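Local coordinates for protein PTHB1 (Homo sapiens, PDB 4YD8) that forms part of the BBSome, a coat complex thought to sort specific membrane proteins to primary cilia and required for ciliogenesis, at residues 133-147 / 156-170. Sequence-based numbering, arbitrary orientation. Where two conformers were deposited one is given.
Sequences HNLQRTACNMTYGSF and ICIQSMDGMLMVFEQ
A classic beta bulge interrupts the antiparallel pairing of Ala139-Gly145 with Ile156-Ser160, shifting the register by one: Gln159 O accepts a hydrogen bond from Cys140 N at 2.7 Å and a weak one from Asn141 N. Beyond it Cys157 and Thr143 exchange two backbone hydrogen bonds. The Asn141 and Gln159 amides lie side by side, planes 27° apart; Gln159 NE2 donates to Asn141 OD1 at 3.0 Å, and Gln159 NE2 and Asn141 ND2 each also hydrogen-bond to Gly186 O. The strands are the first two of a four-stranded blade in the N-terminal seven-bladed beta-propeller; Gly145, critical for protein stability, ends the first. The connection from the preceding blade covers the face bearing Met142, Ile156 and Ile158. There Phe168 CD2 sits 3.4 Å above the His133 ring centre, planes at 40°, while His133 NE2 donates nearly in plane to Gln170 O (2.9 Å). A leucine here would probably leave Gln170 O without this donor and Phe168 CD2 without the imidazole face it packs over. Leu135 CD2 meets Phe168 CZ and Ile158 CD1. Arg137, extended from CG to NE, carries its guanidinium past selenomethionine Met164 SE to the Ser160-Gly163 type I turn, where NH1 forms a salt bridge with Asp162 OD2 (2.7 Å).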
ATOM      1  N   HIS A 133     -14.348  -2.714 -14.482  1.00 27.36           N
ATOM      2  CA  HIS A 133     -15.654  -2.592 -13.864  1.00 31.16           C
ATOM      3  C   HIS A 133     -16.032  -1.127 -13.795  1.00 29.06           C
ATOM      4  O   HIS A 133     -15.293  -0.318 -13.237  1.00 30.14           O
ATOM      5  CB  HIS A 133     -15.649  -3.198 -12.458  1.00 29.76           C
ATOM      6  CG  HIS A 133     -15.510  -4.686 -12.446  1.00 33.40           C
ATOM      7  ND1 HIS A 133     -16.515  -5.529 -12.879  1.00 33.28           N
ATOM      8  CD2 HIS A 133     -14.487  -5.484 -12.062  1.00 33.48           C
ATOM      9  CE1 HIS A 133     -16.111  -6.781 -12.757  1.00 42.62           C
ATOM     10  NE2 HIS A 133     -14.889  -6.783 -12.259  1.00 31.48           N
ATOM     11  N   ASN A 134     -17.188  -0.779 -14.340  1.00 30.22           N
ATOM     12  CA  ASN A 134     -17.673   0.578 -14.184  1.00 33.88           C
ATOM     13  C   ASN A 134     -18.437   0.685 -12.866  1.00 38.03           C
ATOM     14  O   ASN A 134     -19.364  -0.083 -12.616  1.00 37.67           O
ATOM     15  CB  ASN A 134     -18.532   0.976 -15.391  1.00 41.32           C
ATOM     16  CG  ASN A 134     -17.716   1.028 -16.680  1.00 52.88           C
ATOM     17  OD1 ASN A 134     -16.827   1.870 -16.829  1.00 50.32           O
ATOM     18  ND2 ASN A 134     -17.994   0.110 -17.605  1.00 57.79           N
ATOM     19  N   LEU A 135     -18.026   1.626 -12.017  1.00 36.11           N
ATOM     20  CA  LEU A 135     -18.560   1.736 -10.661  1.00 34.20           C
ATOM     21  C   LEU A 135     -19.830   2.570 -10.637  1.00 39.78           C
ATOM     22  O   LEU A 135     -19.916   3.610 -11.297  1.00 39.89           O
ATOM     23  CB  LEU A 135     -17.514   2.350  -9.719  1.00 32.31           C
ATOM     24  CG  LEU A 135     -16.132   1.694  -9.754  1.00 33.46           C
ATOM     25  CD1 LEU A 135     -15.211   2.320  -8.721  1.00 31.74           C
ATOM     26  CD2 LEU A 135     -16.233   0.199  -9.527  1.00 34.10           C
ATOM     27  N   GLN A 136     -20.815   2.119  -9.870  1.00 42.04           N
ATOM     28  CA  GLN A 136     -22.084   2.830  -9.791  1.00 46.83           C
ATOM     29  C   GLN A 136     -21.998   3.994  -8.802  1.00 45.28           C
ATOM     30  O   GLN A 136     -22.904   4.824  -8.726  1.00 44.31           O
ATOM     31  CB  GLN A 136     -23.209   1.870  -9.396  1.00 53.20           C
ATOM     32  N   ARG A 137     -20.907   4.043  -8.042  1.00 42.63           N
ATOM     33  CA  ARG A 137     -20.662   5.106  -7.062  1.00 44.28           C
ATOM     34  C   ARG A 137     -19.210   5.557  -7.123  1.00 40.20           C
ATOM     35  O   ARG A 137     -18.339   4.771  -7.474  1.00 36.48           O
ATOM     36  CB  ARG A 137     -20.979   4.628  -5.642  1.00 42.49           C
ATOM     37  CG  ARG A 137     -22.294   3.909  -5.508  1.00 52.06           C
ATOM     38  CD  ARG A 137     -22.557   3.479  -4.088  1.00 59.25           C
ATOM     39  NE  ARG A 137     -23.974   3.191  -3.906  1.00 74.40           N
ATOM     40  CZ  ARG A 137     -24.894   4.120  -3.680  1.00 80.49           C
ATOM     41  NH1 ARG A 137     -24.545   5.396  -3.601  1.00 76.98           N
ATOM     42  NH2 ARG A 137     -26.163   3.773  -3.531  1.00 89.38           N
ATOM     43  N   THR A 138     -18.950   6.815  -6.777  1.00 35.61           N
ATOM     44  CA  THR A 138     -17.569   7.317  -6.703  1.00 32.85           C
ATOM     45  C   THR A 138     -16.721   6.555  -5.686  1.00 35.52           C
ATOM     46  O   THR A 138     -17.148   6.342  -4.553  1.00 31.79           O
ATOM     47  CB  THR A 138     -17.550   8.800  -6.325  1.00 37.89           C
ATOM     48  OG1 THR A 138     -18.407   8.994  -5.195  1.00 41.42           O
ATOM     49  CG2 THR A 138     -18.070   9.647  -7.471  1.00 38.91           C
ATOM     50  N   ALA A 139     -15.506   6.175  -6.084  1.00 29.75           N
ATOM     51  CA  ALA A 139     -14.641   5.368  -5.222  1.00 28.02           C
ATOM     52  C   ALA A 139     -13.810   6.206  -4.262  1.00 29.71           C
ATOM     53  O   ALA A 139     -13.468   7.344  -4.560  1.00 28.44           O
ATOM     54  CB  ALA A 139     -13.703   4.489  -6.082  1.00 26.40           C
ATOM     55  N   CYS A 140     -13.481   5.628  -3.108  1.00 26.02           N
ATOM     56  CA  CYS A 140     -12.491   6.222  -2.224  1.00 25.52           C
ATOM     57  C   CYS A 140     -11.172   5.445  -2.296  1.00 30.46           C
ATOM     58  O   CYS A 140     -10.160   5.968  -2.761  1.00 28.53           O
ATOM     59  CB  CYS A 140     -12.993   6.266  -0.779  1.00 26.85           C
ATOM     60  SG  CYS A 140     -11.738   6.929   0.364  1.00 31.77           S
ATOM     61  N   ASN A 141     -11.202   4.197  -1.835  1.00 23.49           N
ATOM     62  CA  ASN A 141      -9.990   3.371  -1.730  1.00 22.46           C
ATOM     63  C   ASN A 141     -10.373   1.898  -1.877  1.00 23.11           C
ATOM     64  O   ASN A 141     -11.545   1.580  -2.047  1.00 26.11           O
ATOM     65  CB  ASN A 141      -9.245   3.637  -0.403  1.00 22.05           C
ATOM     66  CG  ASN A 141     -10.142   3.501   0.839  1.00 26.57           C
ATOM     67  OD1 ASN A 141     -11.195   2.873   0.799  1.00 27.70           O
ATOM     68  ND2 ASN A 141      -9.699   4.087   1.963  1.00 24.38           N
HETATM   69  N   MSE A 142      -9.395   0.995  -1.843  1.00 23.46           N
HETATM   70  CA  MSE A 142      -9.712  -0.410  -2.044  1.00 21.04           C
HETATM   71  C   MSE A 142      -8.772  -1.286  -1.248  1.00 23.07           C
HETATM   72  O   MSE A 142      -7.733  -0.819  -0.771  1.00 23.48           O
HETATM   73  CB  MSE A 142      -9.616  -0.791  -3.525  1.00 23.54           C
HETATM   74  CG  MSE A 142      -8.233  -0.578  -4.125  1.00 24.46           C
HETATM   75 SE   MSE A 142      -8.240  -1.318  -5.970  1.00 28.37          SE
HETATM   76  CE  MSE A 142      -6.593  -0.558  -6.611  1.00 32.74           C
ATOM     77  N   THR A 143      -9.142  -2.554  -1.116  1.00 21.56           N
ATOM     78  CA  THR A 143      -8.241  -3.562  -0.565  1.00 21.87           C
ATOM     79  C   THR A 143      -8.509  -4.859  -1.335  1.00 22.82           C
ATOM     80  O   THR A 143      -9.400  -4.909  -2.184  1.00 21.73           O
ATOM     81  CB  THR A 143      -8.445  -3.734   0.973  1.00 22.59           C
ATOM     82  OG1 THR A 143      -7.423  -4.575   1.520  1.00 22.36           O
ATOM     83  CG2 THR A 143      -9.838  -4.329   1.288  1.00 23.04           C
ATOM     84  N   TYR A 144      -7.738  -5.901  -1.065  1.00 23.44           N
ATOM     85  CA  TYR A 144      -7.883  -7.131  -1.825  1.00 21.58           C
ATOM     86  C   TYR A 144      -7.393  -8.303  -1.011  1.00 25.14           C
ATOM     87  O   TYR A 144      -6.674  -8.132  -0.026  1.00 22.44           O
ATOM     88  CB  TYR A 144      -7.105  -7.064  -3.149  1.00 19.87           C
ATOM     89  CG  TYR A 144      -5.601  -6.973  -2.961  1.00 20.63           C
ATOM     90  CD1 TYR A 144      -4.980  -5.738  -2.767  1.00 22.99           C
ATOM     91  CD2 TYR A 144      -4.808  -8.123  -2.945  1.00 24.14           C
ATOM     92  CE1 TYR A 144      -3.603  -5.634  -2.576  1.00 23.82           C
ATOM     93  CE2 TYR A 144      -3.423  -8.037  -2.763  1.00 26.18           C
ATOM     94  CZ  TYR A 144      -2.830  -6.787  -2.572  1.00 29.71           C
ATOM     95  OH  TYR A 144      -1.466  -6.681  -2.390  1.00 28.07           O
ATOM     96  N   GLY A 145      -7.754  -9.504  -1.438  1.00 25.09           N
ATOM     97  CA  GLY A 145      -7.282 -10.686  -0.749  1.00 24.55           C
ATOM     98  C   GLY A 145      -8.177 -11.860  -1.041  1.00 25.07           C
ATOM     99  O   GLY A 145      -9.106 -11.765  -1.849  1.00 26.06           O
ATOM    100  N   SER A 146      -7.896 -12.978  -0.387  1.00 24.75           N
ATOM    101  CA  SER A 146      -8.615 -14.223  -0.637  0.50 28.65           C
ATOM    102  C   SER A 146      -9.897 -14.287   0.183  1.00 26.98           C
ATOM    103  O   SER A 146     -10.039 -15.173   1.028  1.00 29.14           O
ATOM    104  CB  SER A 146      -7.720 -15.421  -0.312  0.50 32.68           C
ATOM    105  OG  SER A 146      -7.133 -15.303   0.976  0.50 31.18           O
ATOM    106  N   PHE A 147     -10.805 -13.344  -0.060  1.00 27.54           N
ATOM    107  CA  PHE A 147     -12.057 -13.231   0.707  1.00 28.41           C
ATOM    108  C   PHE A 147     -12.750 -14.579   0.757  1.00 27.11           C
ATOM    109  O   PHE A 147     -12.879 -15.245  -0.262  1.00 27.70           O
ATOM    110  CB  PHE A 147     -13.037 -12.222   0.094  1.00 28.58           C
ATOM    111  CG  PHE A 147     -12.466 -10.859  -0.185  1.00 25.39           C
ATOM    112  CD1 PHE A 147     -11.298 -10.411   0.418  1.00 24.05           C
ATOM    113  CD2 PHE A 147     -13.124 -10.014  -1.067  1.00 28.06           C
ATOM    114  CE1 PHE A 147     -10.793  -9.151   0.140  1.00 25.05           C
ATOM    115  CE2 PHE A 147     -12.626  -8.746  -1.348  1.00 24.98           C
ATOM    116  CZ  PHE A 147     -11.457  -8.316  -0.739  1.00 25.98           C
ATOM    117  N   ILE A 156     -11.407  -8.180  -4.869  1.00 23.05           N
ATOM    118  CA  ILE A 156     -11.165  -6.767  -4.613  1.00 21.64           C
ATOM    119  C   ILE A 156     -12.400  -6.173  -3.946  1.00 25.43           C
ATOM    120  O   ILE A 156     -13.531  -6.514  -4.300  1.00 25.05           O
ATOM    121  CB  ILE A 156     -10.833  -6.005  -5.919  1.00 25.08           C
ATOM    122  CG1 ILE A 156      -9.409  -6.352  -6.399  1.00 23.35           C
ATOM    123  CG2 ILE A 156     -10.965  -4.486  -5.752  1.00 26.31           C
ATOM    124  CD1 ILE A 156      -9.146  -5.911  -7.817  1.00 24.57           C
ATOM    125  N   CYS A 157     -12.169  -5.333  -2.947  1.00 23.08           N
ATOM    126  CA  CYS A 157     -13.254  -4.617  -2.274  1.00 22.60           C
ATOM    127  C   CYS A 157     -12.960  -3.136  -2.361  1.00 24.67           C
ATOM    128  O   CYS A 157     -11.893  -2.680  -1.937  1.00 25.87           O
ATOM    129  CB  CYS A 157     -13.376  -5.044  -0.818  1.00 22.64           C
ATOM    130  SG  CYS A 157     -14.609  -4.042   0.095  1.00 28.81           S
ATOM    131  N   ILE A 158     -13.896  -2.385  -2.930  1.00 25.73           N
ATOM    132  CA  ILE A 158     -13.735  -0.948  -3.082  1.00 23.37           C
ATOM    133  C   ILE A 158     -14.705  -0.239  -2.137  1.00 24.31           C
ATOM    134  O   ILE A 158     -15.893  -0.546  -2.133  1.00 28.43           O
ATOM    135  CB  ILE A 158     -14.012  -0.497  -4.542  1.00 29.00           C
ATOM    136  CG1 ILE A 158     -13.012  -1.131  -5.526  1.00 27.05           C
ATOM    137  CG2 ILE A 158     -13.983   1.025  -4.667  1.00 24.87           C
ATOM    138  CD1 ILE A 158     -13.454  -0.959  -6.984  1.00 30.02           C
ATOM    139  N   GLN A 159     -14.193   0.685  -1.330  1.00 25.96           N
ATOM    140  CA  GLN A 159     -15.051   1.534  -0.516  1.00 24.65           C
ATOM    141  C   GLN A 159     -15.440   2.782  -1.299  1.00 27.21           C
ATOM    142  O   GLN A 159     -14.561   3.502  -1.790  1.00 27.93           O
ATOM    143  CB  GLN A 159     -14.346   1.930   0.791  1.00 24.11           C
ATOM    144  CG  GLN A 159     -15.233   2.844   1.679  1.00 25.01           C
ATOM    145  CD  GLN A 159     -14.539   3.265   2.962  1.00 28.86           C
ATOM    146  OE1 GLN A 159     -15.191   3.549   3.965  1.00 30.78           O
ATOM    147  NE2 GLN A 159     -13.206   3.318   2.933  1.00 24.47           N
ATOM    148  N   SER A 160     -16.747   3.057  -1.409  1.00 26.78           N
ATOM    149  CA  SER A 160     -17.196   4.254  -2.098  1.00 27.91           C
ATOM    150  C   SER A 160     -17.064   5.469  -1.187  1.00 28.46           C
ATOM    151  O   SER A 160     -16.919   5.325   0.026  1.00 29.84           O
ATOM    152  CB  SER A 160     -18.654   4.109  -2.556  1.00 29.34           C
ATOM    153  OG  SER A 160     -19.528   4.134  -1.439  1.00 31.91           O
HETATM  154  N   MSE A 161     -17.131   6.663  -1.765  1.00 31.98           N
HETATM  155  CA  MSE A 161     -17.073   7.884  -0.966  1.00 35.87           C
HETATM  156  C   MSE A 161     -18.214   7.935   0.048  1.00 34.27           C
HETATM  157  O   MSE A 161     -18.039   8.489   1.126  1.00 35.43           O
HETATM  158  CB  MSE A 161     -17.113   9.138  -1.854  1.00 34.86           C
HETATM  159  CG  MSE A 161     -15.852   9.328  -2.709  1.00 35.55           C
HETATM  160 SE   MSE A 161     -14.245   9.667  -1.627  1.00 37.46          SE
HETATM  161  CE  MSE A 161     -14.949  10.999  -0.389  1.00 52.39           C
ATOM    162  N   ASP A 162     -19.363   7.337  -0.277  1.00 34.63           N
ATOM    163  CA  ASP A 162     -20.500   7.400   0.643  1.00 37.59           C
ATOM    164  C   ASP A 162     -20.652   6.113   1.464  1.00 39.13           C
ATOM    165  O   ASP A 162     -21.673   5.894   2.104  1.00 37.23           O
ATOM    166  CB  ASP A 162     -21.811   7.753  -0.105  1.00 39.14           C
ATOM    167  CG  ASP A 162     -22.304   6.655  -1.055  1.00 42.60           C
ATOM    168  OD1 ASP A 162     -21.559   5.719  -1.404  1.00 38.00           O
ATOM    169  OD2 ASP A 162     -23.479   6.745  -1.474  1.00 44.73           O
ATOM    170  N   GLY A 163     -19.617   5.281   1.475  1.00 38.09           N
ATOM    171  CA  GLY A 163     -19.527   4.217   2.458  1.00 35.10           C
ATOM    172  C   GLY A 163     -20.109   2.861   2.123  1.00 39.73           C
ATOM    173  O   GLY A 163     -20.474   2.102   3.019  1.00 39.24           O
HETATM  174  N   MSE A 164     -20.207   2.552   0.838  1.00 29.59           N
HETATM  175  CA  MSE A 164     -20.565   1.205   0.428  1.00 29.60           C
HETATM  176  C   MSE A 164     -19.295   0.416   0.188  1.00 28.06           C
HETATM  177  O   MSE A 164     -18.379   0.919  -0.451  1.00 32.54           O
HETATM  178  CB  MSE A 164     -21.423   1.209  -0.838  1.00 32.77           C
HETATM  179  CG  MSE A 164     -21.711  -0.177  -1.361  1.00 37.55           C
HETATM  180 SE   MSE A 164     -22.956  -0.162  -2.849  1.00 39.72          SE
HETATM  181  CE  MSE A 164     -24.588  -0.364  -1.819  1.00 46.83           C
ATOM    182  N   LEU A 165     -19.242  -0.802   0.722  1.00 28.79           N
ATOM    183  CA  LEU A 165     -18.188  -1.744   0.351  1.00 27.70           C
ATOM    184  C   LEU A 165     -18.678  -2.542  -0.843  1.00 31.60           C
ATOM    185  O   LEU A 165     -19.717  -3.209  -0.771  1.00 35.08           O
ATOM    186  CB  LEU A 165     -17.826  -2.669   1.509  1.00 27.49           C
ATOM    187  CG  LEU A 165     -17.283  -2.019   2.785  1.00 31.64           C
ATOM    188  CD1 LEU A 165     -16.802  -3.112   3.727  1.00 32.62           C
ATOM    189  CD2 LEU A 165     -16.151  -1.041   2.476  1.00 27.81           C
HETATM  190  N   MSE A 166     -17.934  -2.444  -1.941  1.00 30.18           N
HETATM  191  CA  MSE A 166     -18.281  -3.061  -3.209  1.00 30.34           C
HETATM  192  C   MSE A 166     -17.273  -4.162  -3.517  1.00 28.74           C
HETATM  193  O   MSE A 166     -16.080  -3.900  -3.683  1.00 27.07           O
HETATM  194  CB  MSE A 166     -18.321  -1.998  -4.322  1.00 29.97           C
HETATM  195  CG  MSE A 166     -19.250  -0.794  -3.993  1.00 38.72           C
HETATM  196 SE   MSE A 166     -19.341   0.602  -5.382  1.00 38.10          SE
HETATM  197  CE  MSE A 166     -17.555   1.415  -5.095  1.00 33.54           C
ATOM    198  N   VAL A 167     -17.762  -5.396  -3.554  1.00 28.21           N
ATOM    199  CA  VAL A 167     -16.905  -6.564  -3.673  1.00 28.36           C
ATOM    200  C   VAL A 167     -16.968  -7.111  -5.083  1.00 31.40           C
ATOM    201  O   VAL A 167     -18.054  -7.320  -5.637  1.00 31.19           O
ATOM    202  CB  VAL A 167     -17.305  -7.659  -2.662  1.00 33.14           C
ATOM    203  CG1 VAL A 167     -16.497  -8.922  -2.893  1.00 33.72           C
ATOM    204  CG2 VAL A 167     -17.131  -7.154  -1.230  1.00 32.92           C
ATOM    205  N   PHE A 168     -15.790  -7.322  -5.661  1.00 30.94           N
ATOM    206  CA  PHE A 168     -15.650  -7.849  -7.008  1.00 30.06           C
ATOM    207  C   PHE A 168     -14.905  -9.172  -6.981  1.00 31.62           C
ATOM    208  O   PHE A 168     -13.800  -9.259  -6.448  1.00 29.79           O
ATOM    209  CB  PHE A 168     -14.907  -6.850  -7.902  1.00 28.81           C
ATOM    210  CG  PHE A 168     -15.654  -5.559  -8.110  1.00 28.38           C
ATOM    211  CD1 PHE A 168     -15.558  -4.528  -7.186  1.00 30.62           C
ATOM    212  CD2 PHE A 168     -16.473  -5.395  -9.215  1.00 30.64           C
ATOM    213  CE1 PHE A 168     -16.268  -3.349  -7.367  1.00 32.64           C
ATOM    214  CE2 PHE A 168     -17.177  -4.213  -9.413  1.00 35.33           C
ATOM    215  CZ  PHE A 168     -17.071  -3.189  -8.484  1.00 35.00           C
ATOM    216  N   GLU A 169     -15.527 -10.201  -7.547  1.00 26.07           N
ATOM    217  CA  GLU A 169     -14.902 -11.504  -7.653  0.56 29.41           C
ATOM    218  C   GLU A 169     -14.204 -11.566  -9.007  1.00 30.71           C
ATOM    219  O   GLU A 169     -14.749 -12.097  -9.975  1.00 31.72           O
ATOM    220  CB  GLU A 169     -15.943 -12.619  -7.485  0.56 30.96           C
ATOM    221  CG  GLU A 169     -16.578 -12.644  -6.099  0.56 32.53           C
ATOM    222  CD  GLU A 169     -17.636 -13.729  -5.940  0.56 42.36           C
ATOM    223  OE1 GLU A 169     -18.079 -14.295  -6.961  0.56 51.53           O
ATOM    224  OE2 GLU A 169     -18.022 -14.016  -4.788  0.56 42.13           O
ATOM    225  N   GLN A 170     -13.016 -10.970  -9.061  1.00 27.71           N
ATOM    226  CA  GLN A 170     -12.236 -10.850 -10.288  1.00 24.37           C
ATOM    227  C   GLN A 170     -13.108 -10.240 -11.396  1.00 27.97           C
ATOM    228  O   GLN A 170     -13.542  -9.098 -11.256  1.00 28.93           O
ATOM    229  CB  GLN A 170     -11.635 -12.217 -10.653  1.00 28.54           C
ATOM    230  CG  GLN A 170     -10.733 -12.716  -9.488  1.00 28.99           C
ATOM    231  CD  GLN A 170     -10.051 -14.052  -9.733  1.00 35.01           C
ATOM    232  OE1 GLN A 170     -10.697 -15.045 -10.066  1.00 31.37           O
ATOM    233  NE2 GLN A 170      -8.728 -14.087  -9.531  1.00 26.72           N
TER
HETATM  234  O   HOH W   1     -19.862   7.365  -3.312  1.00 30.25           O